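Local coordinates for protein 1,3,6,8-tetrahydroxynaphthalene synthase (Streptomyces coelicolor, PDB 1U0M) that condenses five malonyl-CoA units into a pentaketide and cyclises it to 1,3,6,8-tetrahydroxynaphthalene, a precursor of melanin and naphthoquinone metabolites, at residues A[22-25]-A[26-30]. Numbering follows the deposited sequence.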
ATOM      1  N   HIS A  22      24.986  13.605  -0.916  1.00 39.81           N
ATOM      2  CA  HIS A  22      26.104  12.794  -0.457  1.00 37.76           C
ATOM      3  C   HIS A  22      26.357  11.665  -1.471  1.00 38.25           C
ATOM      4  O   HIS A  22      25.461  10.891  -1.795  1.00 35.61           O
ATOM      5  CB  HIS A  22      25.779  12.258   0.928  1.00 38.40           C
ATOM      6  CG  HIS A  22      25.415  13.333   1.907  1.00 40.71           C
ATOM      7  ND1 HIS A  22      26.313  14.292   2.327  1.00 42.18           N
ATOM      8  CD2 HIS A  22      24.249  13.605   2.542  1.00 41.80           C
ATOM      9  CE1 HIS A  22      25.718  15.105   3.181  1.00 42.30           C
ATOM     10  NE2 HIS A  22      24.465  14.710   3.329  1.00 43.69           N
ATOM     11  N   VAL A  23      27.577  11.592  -1.987  1.00 38.32           N
ATOM     12  CA  VAL A  23      27.915  10.592  -2.993  1.00 37.91           C
ATOM     13  C   VAL A  23      28.915   9.557  -2.528  1.00 36.29           C
ATOM     14  O   VAL A  23      29.879   9.880  -1.849  1.00 34.35           O
ATOM     15  CB  VAL A  23      28.528  11.257  -4.251  1.00 41.26           C
ATOM     16  CG1 VAL A  23      28.945  10.190  -5.254  1.00 41.29           C
ATOM     17  CG2 VAL A  23      27.533  12.215  -4.883  1.00 43.63           C
ATOM     18  N   ILE A  24      28.680   8.306  -2.899  1.00 36.82           N
ATOM     19  CA  ILE A  24      29.623   7.252  -2.569  1.00 36.28           C
ATOM     20  C   ILE A  24      30.001   6.562  -3.881  1.00 37.15           C
ATOM     21  O   ILE A  24      29.135   6.106  -4.651  1.00 35.34           O
ATOM     22  CB  ILE A  24      29.063   6.230  -1.534  1.00 35.57           C
ATOM     23  CG1 ILE A  24      30.133   5.170  -1.250  1.00 38.23           C
ATOM     24  CG2 ILE A  24      27.767   5.624  -2.016  1.00 36.52           C
ATOM     25  CD1 ILE A  24      29.811   4.219  -0.108  1.00 38.64           C
ATOM     26  N   THR A  25      31.308   6.544  -4.141  1.00 34.68           N
ATOM     27  CA  THR A  25      31.859   5.948  -5.349  1.00 34.66           C
ATOM     28  C   THR A  25      32.085   4.448  -5.195  1.00 35.10           C
ATOM     29  O   THR A  25      32.059   3.899  -4.092  1.00 36.83           O
ATOM     30  CB  THR A  25      33.222   6.552  -5.697  1.00 33.01           C
ATOM     31  OG1 THR A  25      34.152   6.181  -4.672  1.00 35.76           O
ATOM     32  CG2 THR A  25      33.148   8.085  -5.786  1.00 27.58           C
ATOM     33  N   MET A  26      32.314   3.802  -6.326  1.00 34.93           N
ATOM     34  CA  MET A  26      32.588   2.377  -6.377  1.00 36.27           C
ATOM     35  C   MET A  26      33.794   2.065  -5.505  1.00 35.38           C
ATOM     36  O   MET A  26      33.766   1.153  -4.683  1.00 34.15           O
ATOM     37  CB  MET A  26      32.914   1.983  -7.815  1.00 40.10           C
ATOM     38  CG  MET A  26      33.534   0.610  -7.967  1.00 42.32           C
ATOM     39  SD  MET A  26      32.282  -0.629  -7.964  1.00 52.34           S
ATOM     40  CE  MET A  26      31.933  -0.770  -6.259  1.00 47.85           C
ATOM     41  N   GLU A  27      34.855   2.834  -5.715  1.00 36.51           N
ATOM     42  CA  GLU A  27      36.104   2.667  -4.992  1.00 40.43           C
ATOM     43  C   GLU A  27      35.886   2.723  -3.492  1.00 39.26           C
ATOM     44  O   GLU A  27      36.374   1.864  -2.760  1.00 40.37           O
ATOM     45  CB  GLU A  27      37.110   3.750  -5.406  1.00 42.84           C
ATOM     46  CG  GLU A  27      38.536   3.219  -5.545  1.00 49.41           C
ATOM     47  CD  GLU A  27      39.606   4.236  -5.159  1.00 53.24           C
ATOM     48  OE1 GLU A  27      39.602   5.356  -5.716  1.00 54.17           O
ATOM     49  OE2 GLU A  27      40.460   3.905  -4.298  1.00 55.67           O
ATOM     50  N   GLU A  28      35.158   3.743  -3.041  1.00 39.52           N
ATOM     51  CA  GLU A  28      34.869   3.918  -1.623  1.00 39.92           C
ATOM     52  C   GLU A  28      34.130   2.720  -1.062  1.00 36.32           C
ATOM     53  O   GLU A  28      34.444   2.247   0.036  1.00 31.50           O
ATOM     54  CB  GLU A  28      34.020   5.165  -1.396  1.00 43.69           C
ATOM     55  CG  GLU A  28      34.714   6.470  -1.707  1.00 47.57           C
ATOM     56  CD  GLU A  28      33.716   7.598  -1.831  1.00 51.93           C
ATOM     57  OE1 GLU A  28      32.863   7.735  -0.926  1.00 53.51           O
ATOM     58  OE2 GLU A  28      33.778   8.346  -2.827  1.00 54.31           O
ATOM     59  N   THR A  29      33.142   2.246  -1.815  1.00 35.70           N
ATOM     60  CA  THR A  29      32.348   1.095  -1.391  1.00 37.63           C
ATOM     61  C   THR A  29      33.263  -0.083  -1.114  1.00 37.15           C
ATOM     62  O   THR A  29      33.136  -0.748  -0.082  1.00 36.84           O
ATOM     63  CB  THR A  29      31.315   0.666  -2.463  1.00 38.28           C
ATOM     64  OG1 THR A  29      30.329   1.693  -2.630  1.00 37.51           O
ATOM     65  CG2 THR A  29      30.615  -0.608  -2.038  1.00 38.49           C
ATOM     66  N   LEU A  30      34.196  -0.327  -2.036  1.00 37.16           N
ATOM     67  CA  LEU A  30      35.140  -1.433  -1.893  1.00 36.34           C
ATOM     68  C   LEU A  30      36.009  -1.277  -0.658  1.00 35.42           C
ATOM     69  O   LEU A  30      36.249  -2.249   0.050  1.00 34.08           O
ATOM     70  CB  LEU A  30      36.024  -1.545  -3.143  1.00 37.86           C
ATOM     71  CG  LEU A  30      35.533  -2.507  -4.236  1.00 39.22           C
ATOM     72  CD1 LEU A  30      34.070  -2.291  -4.491  1.00 39.12           C
ATOM     73  CD2 LEU A  30      36.339  -2.319  -5.516  1.00 39.87           C
TER
HETATM   74  O   HOH W   1      32.662  10.707  -3.233  1.00 30.63           O
HETATM   75  O   HOH W   2      30.833   9.923   0.382  1.00 40.70           O
HETATM   76  O   HOH W   3      28.839   3.289  -4.604  1.00 30.59           O
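Glu28 OE2 takes two weak bonds from Thr25, from OG1 at 2.9 Å and from N at 3.3 Å, and a water that also donates to Val23 O donates to it. Glu28 N donates to Thr25 OG1 over 3.1 Å, nearly straight at 165°; with the weak Thr25 N bond in return this makes a capping box at the N-terminus of helix 26-37, just after strand 22-25, and the hydroxyl-carboxylate bond adds to it. Threonine suits the N-cap because its hydroxyl serves a first-turn amide that has no helical carbonyl before it; chi1 of 66° tucks OG1 between the backbone N and the carbonyl carbon, facing Glu28 N. Glutamate suits the third helical position: from CG the chain runs extended back over the cap, and its negative charge should be favoured by the helix dipole. The first helical bond, Thr29 N to Thr25 O, is 3.0 Å. Ile24 pairs through its backbone with Arg58 of strand 57-60, while Ile50 of helix 43-52 touches Met26, Thr29 and Leu30. Buried Ile24 suits its place with a branched apolar chain, crossing Thr29 at about a right angle, CD1 3.6 Å from Thr29 OG1. That hydroxyl also shares a water, 2.8 Å from Ile24 O.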